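Local coordinates for BH0493 protein (Bacillus halodurans C-125, PDB 2QEE) that binds zinc and probably acts as a metal-dependent enzyme of the amidohydrolase superfamily, at residues Y293-S304 with N320-M330. Sequence-based numbering, arbitrary orientation.
Sequences YPNNKFLVTMLS and NLMIFGCWWFM
Thr-301 OG1 is gripped twice: it donates to Phe-324 O at 2.6 Å and accepts a hydrogen from a bound water, also 2.6 Å away. That water gives its other hydrogen to Met-302 O and takes one from Trp-327 N, bridging the two segments just past the end of strand 321-323, as the backbones draw apart. Thr-301 chi1 (-161°) turns OG1 away from its own N toward Phe-324 O and puts CG2 between N and the carbonyl carbon, against the rings. Its CB sits over the centre of the Phe-324 face, 3.8 Å from the centroid, a CH-pi contact, while CG2 also packs obliquely against the Trp-327 indole. Leu-303 CD1 lies over an indole face, toward the rim, and also meets Trp-328 CB and Phe-329 CD2. Cutting Phe-324 back to an alanine is likely to open a gap beneath Thr-301 CB and beside Leu-299 CB, leaving His-355 without its edge-to-face partner. Upstream, Phe-298 N, Met-322 N, Val-300 N and Phe-324 N donate in turn across the parallel pair, and Val-300 CG2 presses tightly on Leu-321 CD1 at 3.4 Å. Asn-320 ND2 bonds Asn-296 O (3.1 Å), near its amide plane, and also Leu-290 O. Trp-327 touches the zinc ligand Asp-357. Strand 298-302, helix 308-317 and strand 321-323 form a beta-alpha-beta unit, consistent with the amidohydrolase barrel, whose metal site lies at the strands' C-terminal ends.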
loop_
_atom_site.group_PDB
_atom_site.type_symbol
_atom_site.label_atom_id
_atom_site.label_comp_id
_atom_site.label_asym_id
_atom_site.label_seq_id
_atom_site.Cartn_x
_atom_site.Cartn_y
_atom_site.Cartn_z
ATOM N N TYR C 293 -21.917 16.043 12.512
ATOM C CA TYR C 293 -21.696 17.476 12.602
ATOM C C TYR C 293 -21.630 18.103 11.186
ATOM O O TYR C 293 -20.571 18.591 10.765
ATOM C CB TYR C 293 -20.438 17.758 13.424
ATOM C CG TYR C 293 -20.632 17.323 14.850
ATOM C CD1 TYR C 293 -21.192 18.202 15.796
ATOM C CD2 TYR C 293 -20.318 16.008 15.245
ATOM C CE1 TYR C 293 -21.407 17.764 17.131
ATOM C CE2 TYR C 293 -20.531 15.563 16.572
ATOM C CZ TYR C 293 -21.101 16.465 17.487
ATOM O OH TYR C 293 -21.296 16.028 18.786
ATOM N N PRO C 294 -22.748 18.031 10.429
ATOM C CA PRO C 294 -22.774 18.469 9.010
ATOM C C PRO C 294 -22.542 19.949 8.861
ATOM O O PRO C 294 -22.218 20.435 7.746
ATOM C CB PRO C 294 -24.212 18.165 8.572
ATOM C CG PRO C 294 -25.009 18.117 9.858
ATOM C CD PRO C 294 -24.061 17.552 10.873
ATOM N N ASN C 295 -22.776 20.697 9.945
ATOM C CA ASN C 295 -22.552 22.135 9.931
ATOM C C ASN C 295 -21.171 22.546 10.380
ATOM O O ASN C 295 -20.893 23.735 10.542
ATOM C CB ASN C 295 -23.580 22.876 10.780
ATOM C CG ASN C 295 -25.004 22.558 10.393
ATOM O OD1 ASN C 295 -25.854 22.308 11.252
ATOM N ND2 ASN C 295 -25.273 22.539 9.123
ATOM N N ASN C 296 -20.295 21.549 10.621
ATOM C CA ASN C 296 -18.922 21.821 10.936
ATOM C C ASN C 296 -18.088 21.363 9.758
ATOM O O ASN C 296 -18.483 20.406 9.052
ATOM C CB ASN C 296 -18.456 21.027 12.180
ATOM C CG ASN C 296 -18.930 21.659 13.475
ATOM O OD1 ASN C 296 -20.021 21.317 13.963
ATOM N ND2 ASN C 296 -18.096 22.524 14.056
ATOM N N LYS C 297 -16.969 22.053 9.571
ATOM C CA LYS C 297 -15.963 21.688 8.508
ATOM C C LYS C 297 -14.707 21.076 9.139
ATOM O O LYS C 297 -14.228 21.564 10.163
ATOM C CB LYS C 297 -15.585 22.949 7.727
ATOM C CG LYS C 297 -16.799 23.387 6.852
ATOM C CD LYS C 297 -16.462 24.474 5.900
ATOM C CE LYS C 297 -16.356 25.789 6.606
ATOM N NZ LYS C 297 -16.434 26.912 5.591
ATOM N N PHE C 298 -14.142 20.029 8.489
ATOM C CA PHE C 298 -13.025 19.334 9.061
ATOM C C PHE C 298 -11.921 19.208 8.008
ATOM O O PHE C 298 -12.201 18.799 6.850
ATOM C CB PHE C 298 -13.461 17.922 9.459
ATOM C CG PHE C 298 -14.569 17.902 10.477
ATOM C CD1 PHE C 298 -14.229 17.818 11.848
ATOM C CD2 PHE C 298 -15.913 18.006 10.106
ATOM C CE1 PHE C 298 -15.239 17.818 12.803
ATOM C CE2 PHE C 298 -16.936 17.999 11.107
ATOM C CZ PHE C 298 -16.555 17.903 12.437
ATOM N N LEU C 299 -10.715 19.589 8.397
ATOM C CA LEU C 299 -9.534 19.378 7.545
ATOM C C LEU C 299 -8.839 18.172 8.138
ATOM O O LEU C 299 -8.615 18.146 9.351
ATOM C CB LEU C 299 -8.628 20.604 7.622
ATOM C CG LEU C 299 -9.094 21.821 6.806
ATOM C CD1 LEU C 299 -8.442 23.102 7.467
ATOM C CD2 LEU C 299 -8.618 21.699 5.342
ATOM N N VAL C 300 -8.477 17.169 7.332
ATOM C CA VAL C 300 -7.812 15.974 7.919
ATOM C C VAL C 300 -6.625 15.576 7.091
ATOM O O VAL C 300 -6.704 15.603 5.851
ATOM C CB VAL C 300 -8.808 14.796 7.977
ATOM C CG1 VAL C 300 -8.151 13.448 8.538
ATOM C CG2 VAL C 300 -10.027 15.137 8.862
ATOM N N THR C 301 -5.548 15.245 7.775
ATOM C CA THR C 301 -4.403 14.549 7.185
ATOM C C THR C 301 -4.069 13.380 8.128
ATOM O O THR C 301 -4.276 13.496 9.359
ATOM C CB THR C 301 -3.208 15.501 6.943
ATOM O OG1 THR C 301 -2.298 14.929 5.989
ATOM C CG2 THR C 301 -2.417 15.875 8.231
ATOM N N MET C 302 -3.540 12.280 7.568
ATOM C CA MET C 302 -3.310 11.086 8.410
ATOM C C MET C 302 -1.899 10.598 8.217
ATOM O O MET C 302 -1.310 10.789 7.154
ATOM C CB MET C 302 -4.305 9.954 8.157
ATOM C CG MET C 302 -5.745 10.366 8.534
ATOM S SD MET C 302 -6.987 9.138 8.384
ATOM C CE MET C 302 -6.703 8.294 10.025
ATOM N N LEU C 303 -1.364 9.972 9.259
ATOM C CA LEU C 303 0.084 9.683 9.220
ATOM C C LEU C 303 0.451 8.296 8.646
ATOM O O LEU C 303 1.594 8.108 8.172
ATOM C CB LEU C 303 0.678 9.823 10.632
ATOM C CG LEU C 303 2.205 9.864 10.764
ATOM C CD1 LEU C 303 2.918 10.941 9.940
ATOM C CD2 LEU C 303 2.554 10.070 12.317
ATOM N N SER C 304 -0.453 7.344 8.802
ATOM C CA SER C 304 -0.152 5.938 8.363
ATOM C C SER C 304 -0.367 5.843 6.823
ATOM O O SER C 304 -1.416 6.251 6.313
ATOM C CB SER C 304 -1.063 4.947 9.114
ATOM O OG SER C 304 -0.915 3.620 8.570
ATOM N N ASN C 320 -18.113 18.030 3.848
ATOM C CA ASN C 320 -17.559 18.775 4.957
ATOM C C ASN C 320 -16.175 18.266 5.430
ATOM O O ASN C 320 -15.590 18.750 6.437
ATOM C CB ASN C 320 -18.574 18.885 6.127
ATOM C CG ASN C 320 -18.965 17.564 6.713
ATOM O OD1 ASN C 320 -18.994 16.519 6.038
ATOM N ND2 ASN C 320 -19.349 17.598 8.013
ATOM N N LEU C 321 -15.598 17.354 4.635
ATOM C CA LEU C 321 -14.217 16.917 4.818
ATOM C C LEU C 321 -13.370 17.481 3.682
ATOM O O LEU C 321 -13.727 17.303 2.490
ATOM C CB LEU C 321 -14.130 15.370 4.742
ATOM C CG LEU C 321 -12.733 14.790 4.865
ATOM C CD1 LEU C 321 -12.009 15.230 6.162
ATOM C CD2 LEU C 321 -12.841 13.262 4.752
ATOM N N MET C 322 -12.253 18.095 4.048
ATOM C CA MET C 322 -11.254 18.509 3.053
ATOM C C MET C 322 -10.008 17.784 3.518
ATOM O O MET C 322 -9.545 17.980 4.625
ATOM C CB MET C 322 -11.003 20.025 3.037
ATOM C CG MET C 322 -9.871 20.492 2.119
ATOM S SD MET C 322 -10.184 19.909 0.416
ATOM C CE MET C 322 -11.537 20.967 -0.031
ATOM N N ILE C 323 -9.468 16.911 2.675
ATOM C CA ILE C 323 -8.179 16.264 3.039
ATOM C C ILE C 323 -7.012 17.057 2.499
ATOM O O ILE C 323 -7.107 17.702 1.410
ATOM C CB ILE C 323 -8.132 14.767 2.561
ATOM C CG1 ILE C 323 -8.053 14.681 1.060
ATOM C CG2 ILE C 323 -9.346 14.007 3.159
ATOM C CD1 ILE C 323 -8.173 13.170 0.604
ATOM N N PHE C 324 -5.890 17.061 3.217
ATOM C CA PHE C 324 -4.765 17.896 2.830
ATOM C C PHE C 324 -3.446 17.188 3.061
ATOM O O PHE C 324 -3.307 16.467 4.104
ATOM C CB PHE C 324 -4.775 19.255 3.552
ATOM C CG PHE C 324 -4.449 19.175 5.029
ATOM C CD1 PHE C 324 -3.135 19.401 5.503
ATOM C CD2 PHE C 324 -5.470 18.907 5.948
ATOM C CE1 PHE C 324 -2.848 19.362 6.885
ATOM C CE2 PHE C 324 -5.198 18.875 7.354
ATOM C CZ PHE C 324 -3.843 19.109 7.793
ATOM N N GLY C 325 -2.563 17.312 2.081
ATOM C CA GLY C 325 -1.124 17.143 2.274
ATOM C C GLY C 325 -0.682 15.689 2.479
ATOM O O GLY C 325 -1.468 14.752 2.627
ATOM N N CYS C 326 0.637 15.554 2.484
ATOM C CA CYS C 326 1.266 14.302 2.732
ATOM C C CYS C 326 2.162 14.547 3.899
ATOM O O CYS C 326 3.253 15.056 3.744
ATOM C CB CYS C 326 2.090 13.933 1.483
ATOM S SG CYS C 326 1.114 13.836 -0.041
ATOM N N TRP C 327 1.670 14.162 5.071
ATOM C CA TRP C 327 2.245 14.592 6.319
ATOM C C TRP C 327 3.422 13.707 6.730
ATOM O O TRP C 327 3.249 12.477 6.850
ATOM C CB TRP C 327 1.097 14.458 7.355
ATOM C CG TRP C 327 1.380 14.942 8.737
ATOM C CD1 TRP C 327 2.208 15.964 9.100
ATOM C CD2 TRP C 327 0.807 14.428 9.958
ATOM N NE1 TRP C 327 2.208 16.099 10.478
ATOM C CE2 TRP C 327 1.357 15.181 11.026
ATOM C CE3 TRP C 327 -0.127 13.426 10.245
ATOM C CZ2 TRP C 327 1.015 14.947 12.377
ATOM C CZ3 TRP C 327 -0.474 13.205 11.593
ATOM C CH2 TRP C 327 0.102 13.952 12.627
ATOM N N TRP C 328 4.567 14.347 6.965
ATOM C CA TRP C 328 5.685 13.799 7.770
ATOM C C TRP C 328 6.222 12.485 7.151
ATOM O O TRP C 328 6.905 12.494 6.119
ATOM C CB TRP C 328 5.153 13.570 9.191
ATOM C CG TRP C 328 6.115 13.361 10.274
ATOM C CD1 TRP C 328 7.476 13.147 10.203
ATOM C CD2 TRP C 328 5.777 13.402 11.667
ATOM N NE1 TRP C 328 7.993 13.040 11.505
ATOM C CE2 TRP C 328 6.963 13.198 12.397
ATOM C CE3 TRP C 328 4.574 13.580 12.356
ATOM C CZ2 TRP C 328 6.976 13.156 13.798
ATOM C CZ3 TRP C 328 4.591 13.558 13.748
ATOM C CH2 TRP C 328 5.791 13.348 14.447
ATOM N N PHE C 329 5.843 11.343 7.702
ATOM C CA PHE C 329 6.358 10.042 7.163
ATOM C C PHE C 329 5.725 9.676 5.795
ATOM O O PHE C 329 6.193 8.785 5.097
ATOM C CB PHE C 329 6.165 8.916 8.155
ATOM C CG PHE C 329 6.800 9.196 9.480
ATOM C CD1 PHE C 329 8.131 9.532 9.573
ATOM C CD2 PHE C 329 6.024 9.114 10.648
ATOM C CE1 PHE C 329 8.679 9.796 10.819
ATOM C CE2 PHE C 329 6.561 9.379 11.875
ATOM C CZ PHE C 329 7.860 9.716 11.973
ATOM N N MET C 330 4.689 10.441 5.418
ATOM C CA MET C 330 4.080 10.375 4.088
ATOM C C MET C 330 4.792 11.324 3.100
ATOM O O MET C 330 4.538 11.268 1.883
ATOM C CB MET C 330 2.585 10.763 4.095
ATOM C CG MET C 330 1.652 9.966 5.061
ATOM S SD MET C 330 1.436 8.251 4.525
ATOM C CE MET C 330 2.858 7.496 5.291
HETATM O O HOH W 1 -0.767 12.844 5.441
#